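Local coordinates for probable transcriptional regulatory protein aq_1575 (Aquifex aeolicus, PDB 1LFP) that probably binds DNA and may regulate transcription as a cytoplasmic member of the TACO1/YebC family, at residues Lys27-Ile32 / Ala59-Glu64; Arg108-Val113 / Gly122-Ser127; Glu151-Ala156 / Val164-Glu169. One frame throughout, in Å; residues are numbered along the deposited sequence.

Contact 1. Residues Lys27-Ile32 / Ala59-Glu64; sequences KLIREI and ANMPWE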
loop_
_atom_site.group_PDB
_atom_site.type_symbol
_atom_site.label_atom_id
_atom_site.label_comp_id
_atom_site.label_asym_id
_atom_site.label_seq_id
_atom_site.Cartn_x
_atom_site.Cartn_y
_atom_site.Cartn_z
ATOM N N LYS A 27 6.513 -6.870 6.393
ATOM C CA LYS A 27 5.354 -6.006 6.235
ATOM C C LYS A 27 4.063 -6.806 6.373
ATOM O O LYS A 27 3.074 -6.306 6.935
ATOM C CB LYS A 27 5.449 -5.267 4.887
ATOM C CG LYS A 27 6.671 -4.306 4.897
ATOM C CD LYS A 27 6.890 -3.456 3.646
ATOM C CE LYS A 27 8.034 -2.422 3.915
ATOM N NZ LYS A 27 8.227 -1.498 2.778
ATOM N N LEU A 28 4.043 -8.057 5.902
ATOM C CA LEU A 28 2.805 -8.810 6.062
ATOM C C LEU A 28 2.566 -9.129 7.545
ATOM O O LEU A 28 1.424 -9.149 8.002
ATOM C CB LEU A 28 2.840 -10.084 5.233
ATOM C CG LEU A 28 2.476 -9.876 3.749
ATOM C CD1 LEU A 28 0.984 -9.675 3.618
ATOM C CD2 LEU A 28 3.195 -8.690 3.173
ATOM N N ILE A 29 3.646 -9.391 8.265
ATOM C CA ILE A 29 3.575 -9.678 9.701
ATOM C C ILE A 29 2.997 -8.447 10.414
ATOM O O ILE A 29 2.112 -8.577 11.292
ATOM C CB ILE A 29 4.983 -9.975 10.239
ATOM C CG1 ILE A 29 5.437 -11.355 9.711
ATOM C CG2 ILE A 29 4.975 -9.889 11.770
ATOM C CD1 ILE A 29 6.812 -11.771 10.138
ATOM N N ARG A 30 3.496 -7.257 10.070
ATOM C CA ARG A 30 2.999 -6.009 10.676
ATOM C C ARG A 30 1.498 -5.843 10.457
ATOM O O ARG A 30 0.770 -5.488 11.381
ATOM C CB ARG A 30 3.688 -4.796 10.052
ATOM C CG ARG A 30 4.536 -3.992 10.974
ATOM C CD ARG A 30 5.725 -4.758 11.365
ATOM N NE ARG A 30 6.797 -3.857 11.764
ATOM C CZ ARG A 30 7.887 -3.637 11.048
ATOM N NH1 ARG A 30 8.054 -4.263 9.892
ATOM N NH2 ARG A 30 8.805 -2.776 11.479
ATOM N N GLU A 31 1.039 -6.071 9.222
ATOM C CA GLU A 31 -0.386 -5.957 8.894
ATOM C C GLU A 31 -1.232 -6.908 9.727
ATOM O O GLU A 31 -2.311 -6.533 10.228
ATOM C CB GLU A 31 -0.589 -6.152 7.388
ATOM C CG GLU A 31 -2.036 -6.201 6.901
ATOM C CD GLU A 31 -2.895 -4.945 7.194
ATOM O OE1 GLU A 31 -4.125 -5.063 7.030
ATOM O OE2 GLU A 31 -2.392 -3.846 7.545
ATOM N N ILE A 32 -0.747 -8.128 9.925
ATOM C CA ILE A 32 -1.510 -9.087 10.737
ATOM C C ILE A 32 -1.549 -8.614 12.200
ATOM O O ILE A 32 -2.593 -8.726 12.870
ATOM C CB ILE A 32 -0.854 -10.464 10.625
ATOM C CG1 ILE A 32 -1.170 -11.035 9.239
ATOM C CG2 ILE A 32 -1.417 -11.445 11.699
ATOM C CD1 ILE A 32 -0.414 -12.319 8.980
ATOM N N ALA A 59 1.447 -15.491 -0.381
ATOM C CA ALA A 59 2.838 -15.127 -0.593
ATOM C C ALA A 59 3.804 -16.195 -0.098
ATOM O O ALA A 59 5.018 -15.992 -0.077
ATOM C CB ALA A 59 3.121 -13.798 0.094
ATOM N N ASN A 60 3.245 -17.325 0.334
ATOM C CA ASN A 60 4.020 -18.438 0.803
ATOM C C ASN A 60 4.710 -18.166 2.129
ATOM O O ASN A 60 5.785 -18.684 2.378
ATOM C CB ASN A 60 5.044 -18.844 -0.269
ATOM C CG ASN A 60 4.401 -19.565 -1.450
ATOM O OD1 ASN A 60 4.974 -19.632 -2.543
ATOM N ND2 ASN A 60 3.211 -20.130 -1.226
HETATM N N MSE A 61 4.103 -17.346 2.977
HETATM C CA MSE A 61 4.716 -17.090 4.290
HETATM C C MSE A 61 4.319 -18.295 5.146
HETATM O O MSE A 61 3.156 -18.735 5.145
HETATM C CB MSE A 61 4.197 -15.796 4.918
HETATM C CG MSE A 61 5.110 -15.264 6.056
HETATM SE SE MSE A 61 4.688 -13.591 6.662
HETATM C CE MSE A 61 3.464 -14.252 7.653
ATOM N N PRO A 62 5.286 -18.865 5.859
ATOM C CA PRO A 62 5.053 -20.037 6.725
ATOM C C PRO A 62 3.853 -19.793 7.621
ATOM O O PRO A 62 3.697 -18.726 8.182
ATOM C CB PRO A 62 6.363 -20.169 7.502
ATOM C CG PRO A 62 7.411 -19.639 6.496
ATOM C CD PRO A 62 6.693 -18.418 5.896
ATOM N N TRP A 63 2.982 -20.776 7.736
ATOM C CA TRP A 63 1.810 -20.565 8.561
ATOM C C TRP A 63 2.192 -20.303 10.005
ATOM O O TRP A 63 1.458 -19.658 10.729
ATOM C CB TRP A 63 0.891 -21.783 8.464
ATOM C CG TRP A 63 0.381 -22.022 7.060
ATOM C CD1 TRP A 63 0.707 -21.331 5.911
ATOM C CD2 TRP A 63 -0.555 -23.026 6.673
ATOM N NE1 TRP A 63 0.013 -21.858 4.838
ATOM C CE2 TRP A 63 -0.762 -22.901 5.279
ATOM C CE3 TRP A 63 -1.242 -24.024 7.374
ATOM C CZ2 TRP A 63 -1.635 -23.748 4.569
ATOM C CZ3 TRP A 63 -2.119 -24.872 6.665
ATOM C CH2 TRP A 63 -2.300 -24.722 5.278
ATOM N N GLU A 64 3.329 -20.826 10.434
ATOM C CA GLU A 64 3.776 -20.619 11.804
ATOM C C GLU A 64 4.038 -19.134 12.030
ATOM O O GLU A 64 3.853 -18.615 13.126
ATOM C CB GLU A 64 5.033 -21.436 12.040
ATOM C CG GLU A 64 5.984 -21.328 10.871
ATOM C CD GLU A 64 6.071 -22.609 10.039
ATOM O OE1 GLU A 64 5.038 -23.041 9.412
ATOM O OE2 GLU A 64 7.204 -23.162 10.032
#
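In the helical N-terminal domain, the corner between helix 47-58 and helix 63-74 is pinned to helix 21-39 by Met61, which meets Leu28 and Ile29. Asn60, with positive phi, is the C-prime residue of a Schellman motif that ends the first of the two helices, and Pro62 is the N-cap of the next. Met61 thus sits in the brief link between two helix ends.

Modelled as selenomethionine, its chain leaves the backbone with CG anti to N (chi1 -162°), runs on extended, and bends only at chi3 (82°). That bend carries the terminal methyl across Ile29: SE lies 3.9 Å from Ile29 CG1, and CE is 4.1 Å from the same Ile29 CG1. The two side chains cross at about a right angle, and it is the methylene of Ile29 that does the touching. One residue earlier, Leu28 offers the root of its side chain, with CB 4.2 Å from Met61 SE. Ile32 continues this face onto Ile66, Ala69 and Ile70 of helix 63-74.

No hydrogen bond spans the two segments. Across this contact the buried selenium, standing where native methionine has sulfur, meets aliphatic carbon, so the grip probably rests on dispersion and the exclusion of water.

Contact 2. Residues Arg108-Val113 / Gly122-Ser127; sequences RTTSEV and GNLGAS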
loop_
_atom_site.group_PDB
_atom_site.type_symbol
_atom_site.label_atom_id
_atom_site.label_comp_id
_atom_site.label_asym_id
_atom_site.label_seq_id
_atom_site.Cartn_x
_atom_site.Cartn_y
_atom_site.Cartn_z
ATOM N N ARG A 108 11.421 7.283 16.301
ATOM C CA ARG A 108 12.457 6.657 15.498
ATOM C C ARG A 108 12.076 6.729 14.021
ATOM O O ARG A 108 12.841 7.227 13.192
ATOM C CB ARG A 108 12.617 5.198 15.929
ATOM C CG ARG A 108 14.049 4.720 15.911
ATOM C CD ARG A 108 14.249 3.529 15.000
ATOM N NE ARG A 108 13.350 2.412 15.275
ATOM C CZ ARG A 108 12.124 2.295 14.772
ATOM N NH1 ARG A 108 11.649 3.234 13.981
ATOM N NH2 ARG A 108 11.380 1.231 15.030
ATOM N N THR A 109 10.887 6.236 13.726
ATOM C CA THR A 109 10.371 6.247 12.362
ATOM C C THR A 109 10.289 7.662 11.792
ATOM O O THR A 109 10.662 7.907 10.639
ATOM C CB THR A 109 9.001 5.613 12.306
ATOM O OG1 THR A 109 9.075 4.300 12.864
ATOM C CG2 THR A 109 8.527 5.472 10.865
ATOM N N THR A 110 9.825 8.609 12.593
ATOM C CA THR A 110 9.720 9.978 12.112
ATOM C C THR A 110 11.056 10.511 11.661
ATOM O O THR A 110 11.179 11.160 10.610
ATOM C CB THR A 110 9.136 10.909 13.201
ATOM O OG1 THR A 110 7.816 10.464 13.514
ATOM C CG2 THR A 110 9.077 12.352 12.705
ATOM N N SER A 111 12.086 10.224 12.440
ATOM C CA SER A 111 13.403 10.683 12.063
ATOM C C SER A 111 13.898 9.970 10.792
ATOM O O SER A 111 14.481 10.582 9.911
ATOM C CB SER A 111 14.359 10.493 13.234
ATOM O OG SER A 111 15.687 10.827 12.878
ATOM N N GLU A 112 13.639 8.681 10.673
ATOM C CA GLU A 112 14.083 7.978 9.470
ATOM C C GLU A 112 13.391 8.588 8.252
ATOM O O GLU A 112 14.006 8.803 7.191
ATOM C CB GLU A 112 13.699 6.497 9.550
ATOM C CG GLU A 112 14.105 5.785 10.836
ATOM C CD GLU A 112 13.495 4.390 10.952
ATOM O OE1 GLU A 112 13.594 3.614 9.993
ATOM O OE2 GLU A 112 12.925 4.063 12.015
ATOM N N VAL A 113 12.113 8.891 8.410
ATOM C CA VAL A 113 11.333 9.424 7.291
ATOM C C VAL A 113 11.763 10.837 6.962
ATOM O O VAL A 113 11.957 11.175 5.782
ATOM C CB VAL A 113 9.835 9.341 7.591
ATOM C CG1 VAL A 113 9.059 10.130 6.557
ATOM C CG2 VAL A 113 9.386 7.884 7.563
ATOM N N GLY A 122 13.250 16.772 -0.461
ATOM C CA GLY A 122 11.864 16.923 -0.071
ATOM C C GLY A 122 11.823 17.495 1.323
ATOM O O GLY A 122 12.846 17.960 1.846
ATOM N N ASN A 123 10.655 17.421 1.946
ATOM C CA ASN A 123 10.461 17.950 3.281
ATOM C C ASN A 123 9.280 17.334 3.988
ATOM O O ASN A 123 8.149 17.494 3.556
ATOM C CB ASN A 123 10.218 19.452 3.229
ATOM C CG ASN A 123 10.259 20.084 4.589
ATOM O OD1 ASN A 123 9.575 21.077 4.845
ATOM N ND2 ASN A 123 11.082 19.530 5.477
ATOM N N LEU A 124 9.543 16.649 5.089
ATOM C CA LEU A 124 8.465 16.067 5.866
ATOM C C LEU A 124 7.740 17.220 6.532
ATOM O O LEU A 124 8.379 18.108 7.100
ATOM C CB LEU A 124 9.041 15.140 6.921
ATOM C CG LEU A 124 8.035 14.495 7.866
ATOM C CD1 LEU A 124 6.941 13.705 7.125
ATOM C CD2 LEU A 124 8.852 13.594 8.762
ATOM N N GLY A 125 6.413 17.216 6.460
ATOM C CA GLY A 125 5.620 18.270 7.055
ATOM C C GLY A 125 4.835 17.748 8.246
ATOM O O GLY A 125 5.092 16.646 8.756
ATOM N N ALA A 126 3.880 18.551 8.692
ATOM C CA ALA A 126 3.062 18.204 9.831
ATOM C C ALA A 126 1.781 17.528 9.401
ATOM O O ALA A 126 1.388 17.582 8.236
ATOM C CB ALA A 126 2.724 19.451 10.622
ATOM N N SER A 127 1.136 16.876 10.362
ATOM C CA SER A 127 -0.115 16.196 10.120
ATOM C C SER A 127 -1.062 17.172 9.475
ATOM O O SER A 127 -1.231 18.304 9.942
ATOM C CB SER A 127 -0.709 15.700 11.438
ATOM O OG SER A 127 0.063 14.649 11.977
#
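Two groups grip Thr110 OG1, the backbone O of Arg106 one turn earlier in the helix and the hydroxyl of Tyr87 on strand 83-91, while the methyl of the same threonine faces Leu124. The division follows from chi1 (-62°), which sets OG1 beside the backbone N and leaves CG2 anti to it. From there Thr110 CG2 comes within 4.1 Å of Leu124 CD2, the two side chains crossing at about a right angle. That leucine methyl also lies 3.8 Å from the carbonyl oxygen, Thr110 O, a van der Waals contact with a helix backbone.

The example illustrates a split beta-alpha-beta crossover: helix 106-119 follows strand 95-103 and leads to the short edge strand 123-124, with strand 83-91 between the two. Backbone bonds of Asn123 with Tyr90 and of Gly125 with Glu88 hold the edge in place, and Leu124, between them, turns its side chain toward the helix. Tyr87 and Phe117 also touch this leucine.

Val113, nearly one turn beyond Thr110, completes the contact through a single methyl and likewise crosses Leu124 at about a right angle. Its CG1 touches both branches of the leucine, 4.1 Å from Leu124 CD2 and 4.2 Å from Leu124 CD1.

Contact 3. Residues Glu151-Ala156 / Val164-Glu169; sequences ELLEKA and VQPGEE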
loop_
_atom_site.group_PDB
_atom_site.type_symbol
_atom_site.label_atom_id
_atom_site.label_comp_id
_atom_site.label_asym_id
_atom_site.label_seq_id
_atom_site.Cartn_x
_atom_site.Cartn_y
_atom_site.Cartn_z
ATOM N N GLU A 151 -12.586 -8.187 -19.904
ATOM C CA GLU A 151 -13.372 -8.926 -18.924
ATOM C C GLU A 151 -13.355 -8.253 -17.569
ATOM O O GLU A 151 -14.389 -8.117 -16.913
ATOM C CB GLU A 151 -12.831 -10.352 -18.786
ATOM C CG GLU A 151 -13.168 -11.008 -17.467
ATOM C CD GLU A 151 -12.005 -11.810 -16.902
ATOM O OE1 GLU A 151 -11.928 -11.941 -15.660
ATOM O OE2 GLU A 151 -11.173 -12.309 -17.693
ATOM N N LEU A 152 -12.173 -7.830 -17.156
ATOM C CA LEU A 152 -12.021 -7.193 -15.878
ATOM C C LEU A 152 -12.696 -5.831 -15.813
ATOM O O LEU A 152 -13.329 -5.488 -14.807
ATOM C CB LEU A 152 -10.554 -7.027 -15.548
ATOM C CG LEU A 152 -10.439 -6.427 -14.155
ATOM C CD1 LEU A 152 -10.565 -7.538 -13.117
ATOM C CD2 LEU A 152 -9.137 -5.684 -14.028
ATOM N N LEU A 153 -12.541 -5.050 -16.882
ATOM C CA LEU A 153 -13.142 -3.727 -16.936
ATOM C C LEU A 153 -14.644 -3.907 -16.740
ATOM O O LEU A 153 -15.261 -3.162 -15.987
ATOM C CB LEU A 153 -12.826 -3.056 -18.288
ATOM C CG LEU A 153 -11.946 -1.782 -18.368
ATOM C CD1 LEU A 153 -11.034 -1.621 -17.173
ATOM C CD2 LEU A 153 -11.129 -1.839 -19.642
ATOM N N GLU A 154 -15.228 -4.923 -17.377
ATOM C CA GLU A 154 -16.660 -5.151 -17.238
ATOM C C GLU A 154 -17.018 -5.589 -15.820
ATOM O O GLU A 154 -17.963 -5.079 -15.215
ATOM C CB GLU A 154 -17.159 -6.210 -18.232
ATOM C CG GLU A 154 -16.918 -7.650 -17.784
ATOM C CD GLU A 154 -17.892 -8.645 -18.390
ATOM O OE1 GLU A 154 -17.826 -9.842 -18.016
ATOM O OE2 GLU A 154 -18.720 -8.228 -19.232
ATOM N N LYS A 155 -16.269 -6.543 -15.274
ATOM C CA LYS A 155 -16.576 -6.996 -13.935
ATOM C C LYS A 155 -16.473 -5.902 -12.891
ATOM O O LYS A 155 -17.277 -5.854 -11.959
ATOM C CB LYS A 155 -15.696 -8.186 -13.577
ATOM C CG LYS A 155 -16.189 -9.463 -14.243
ATOM C CD LYS A 155 -15.301 -10.656 -13.956
ATOM C CE LYS A 155 -15.630 -11.800 -14.888
ATOM N NZ LYS A 155 -14.653 -12.922 -14.728
ATOM N N ALA A 156 -15.494 -5.017 -13.035
ATOM C CA ALA A 156 -15.338 -3.930 -12.060
ATOM C C ALA A 156 -16.619 -3.092 -12.046
ATOM O O ALA A 156 -17.157 -2.762 -10.972
ATOM C CB ALA A 156 -14.133 -3.066 -12.412
ATOM N N VAL A 164 -11.375 2.500 -12.092
ATOM C CA VAL A 164 -10.562 1.374 -12.546
ATOM C C VAL A 164 -9.455 1.807 -13.486
ATOM O O VAL A 164 -9.647 2.663 -14.346
ATOM C CB VAL A 164 -11.409 0.342 -13.271
ATOM C CG1 VAL A 164 -12.440 -0.235 -12.314
ATOM C CG2 VAL A 164 -12.097 1.008 -14.456
ATOM N N GLN A 165 -8.285 1.220 -13.316
ATOM C CA GLN A 165 -7.186 1.554 -14.201
ATOM C C GLN A 165 -6.393 0.308 -14.573
ATOM O O GLN A 165 -5.774 -0.314 -13.724
ATOM C CB GLN A 165 -6.278 2.614 -13.562
ATOM C CG GLN A 165 -5.747 2.297 -12.181
ATOM C CD GLN A 165 -4.996 3.480 -11.592
ATOM O OE1 GLN A 165 -5.589 4.521 -11.306
ATOM N NE2 GLN A 165 -3.684 3.330 -11.419
ATOM N N PRO A 166 -6.412 -0.070 -15.863
ATOM C CA PRO A 166 -5.681 -1.259 -16.314
ATOM C C PRO A 166 -4.196 -1.104 -16.031
ATOM O O PRO A 166 -3.711 0.010 -15.817
ATOM C CB PRO A 166 -5.967 -1.302 -17.818
ATOM C CG PRO A 166 -7.235 -0.504 -17.982
ATOM C CD PRO A 166 -7.028 0.627 -17.006
ATOM N N GLY A 167 -3.482 -2.225 -16.038
ATOM C CA GLY A 167 -2.052 -2.216 -15.795
ATOM C C GLY A 167 -1.352 -3.246 -16.664
ATOM O O GLY A 167 -1.978 -4.171 -17.181
ATOM N N GLU A 168 -0.047 -3.085 -16.838
ATOM C CA GLU A 168 0.727 -4.008 -17.659
ATOM C C GLU A 168 0.965 -5.286 -16.887
ATOM O O GLU A 168 1.129 -6.359 -17.457
ATOM C CB GLU A 168 2.076 -3.383 -18.029
ATOM C CG GLU A 168 2.065 -2.525 -19.282
ATOM C CD GLU A 168 1.834 -3.338 -20.547
ATOM O OE1 GLU A 168 1.957 -2.763 -21.649
ATOM O OE2 GLU A 168 1.529 -4.548 -20.444
ATOM N N GLU A 169 0.982 -5.146 -15.571
ATOM C CA GLU A 169 1.231 -6.250 -14.667
ATOM C C GLU A 169 0.059 -6.428 -13.717
ATOM O O GLU A 169 -0.288 -7.538 -13.324
ATOM C CB GLU A 169 2.493 -5.944 -13.878
ATOM C CG GLU A 169 2.591 -4.475 -13.510
ATOM C CD GLU A 169 4.015 -4.046 -13.249
ATOM O OE1 GLU A 169 4.249 -2.846 -12.969
ATOM O OE2 GLU A 169 4.905 -4.919 -13.331
#
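Leu153 and Ala156, three residues apart on helix 149-159, rest on Val164 and Pro166 at the edge of a four-stranded antiparallel sheet. The topology is beta-alpha-beta-beta-alpha-beta with strand order 2-3-1-4, that of a ferredoxin-like domain, and this helix makes its first crossover, from strand 134-143 to the outermost strand 163-165.

The segment begins with Glu151, whose side chain pairs within its own helix. Its OE1 receives Lys155 NZ at 3.0 Å in a salt bridge one turn long, the ammonium lying 48° out of the carboxylate plane. The other oxygen, OE2, is bonded to Ser148 OG. Leu152 points inward and packs on His171 of the neighbouring strand 170-175 and on Val192.

Leu153 carries the outer half of the contact. Its torsions are far from staggered (chi1 -115°, chi2 23°), an unusual, probably strained shape that brings one methyl over the strand. Leu153 CD1 is 3.9 Å from Val164 CG2, and the same CD1 lies 4.0 Å from Pro166 CG. The leucine runs aslant the valine but meets the proline ring at about a right angle, bridging the end of the strand and the turn that follows. Here Gly167 N is tied to His171 ND1.

Lys155 has a second partner in the backbone O of Leu190, which probably steadies its ammonium between carboxylate and carbonyl.

Ala156 closes the walk and marks the nearest backbone approach, with its CA 7.2 Å from Val164 CA. The valine divides its branches between the two helix residues: CG2, lodged between backbone N and carbonyl carbon, goes to the leucine, while CG1 presses on Ala156 CB at 3.3 Å, tighter than ordinary van der Waals contact.

In the fold
Followed from the N terminus, the three contacts come in series; none nests in or crosses another. Contact 1 closes the longest loop, 26 intervening residues that include helix 47-58, and gathers the helices of the N-terminal domain. Contact 2 then closes eight residues, tying helix 106-119 to edge strand 123-124 of the five-stranded mixed sheet, and contact 3 seven, tying helix 149-159 to edge strand 163-165 of the antiparallel sheet. Contacts 2 and 3 lie on opposite sides of the chain's centre, their own centres about 35 Å apart. Contacts 1 and 2 approach to about 6 Å between nearest atoms; Asp230 lies between them, in salt bridge with Arg108 and only a long, weak ion pair with Arg30.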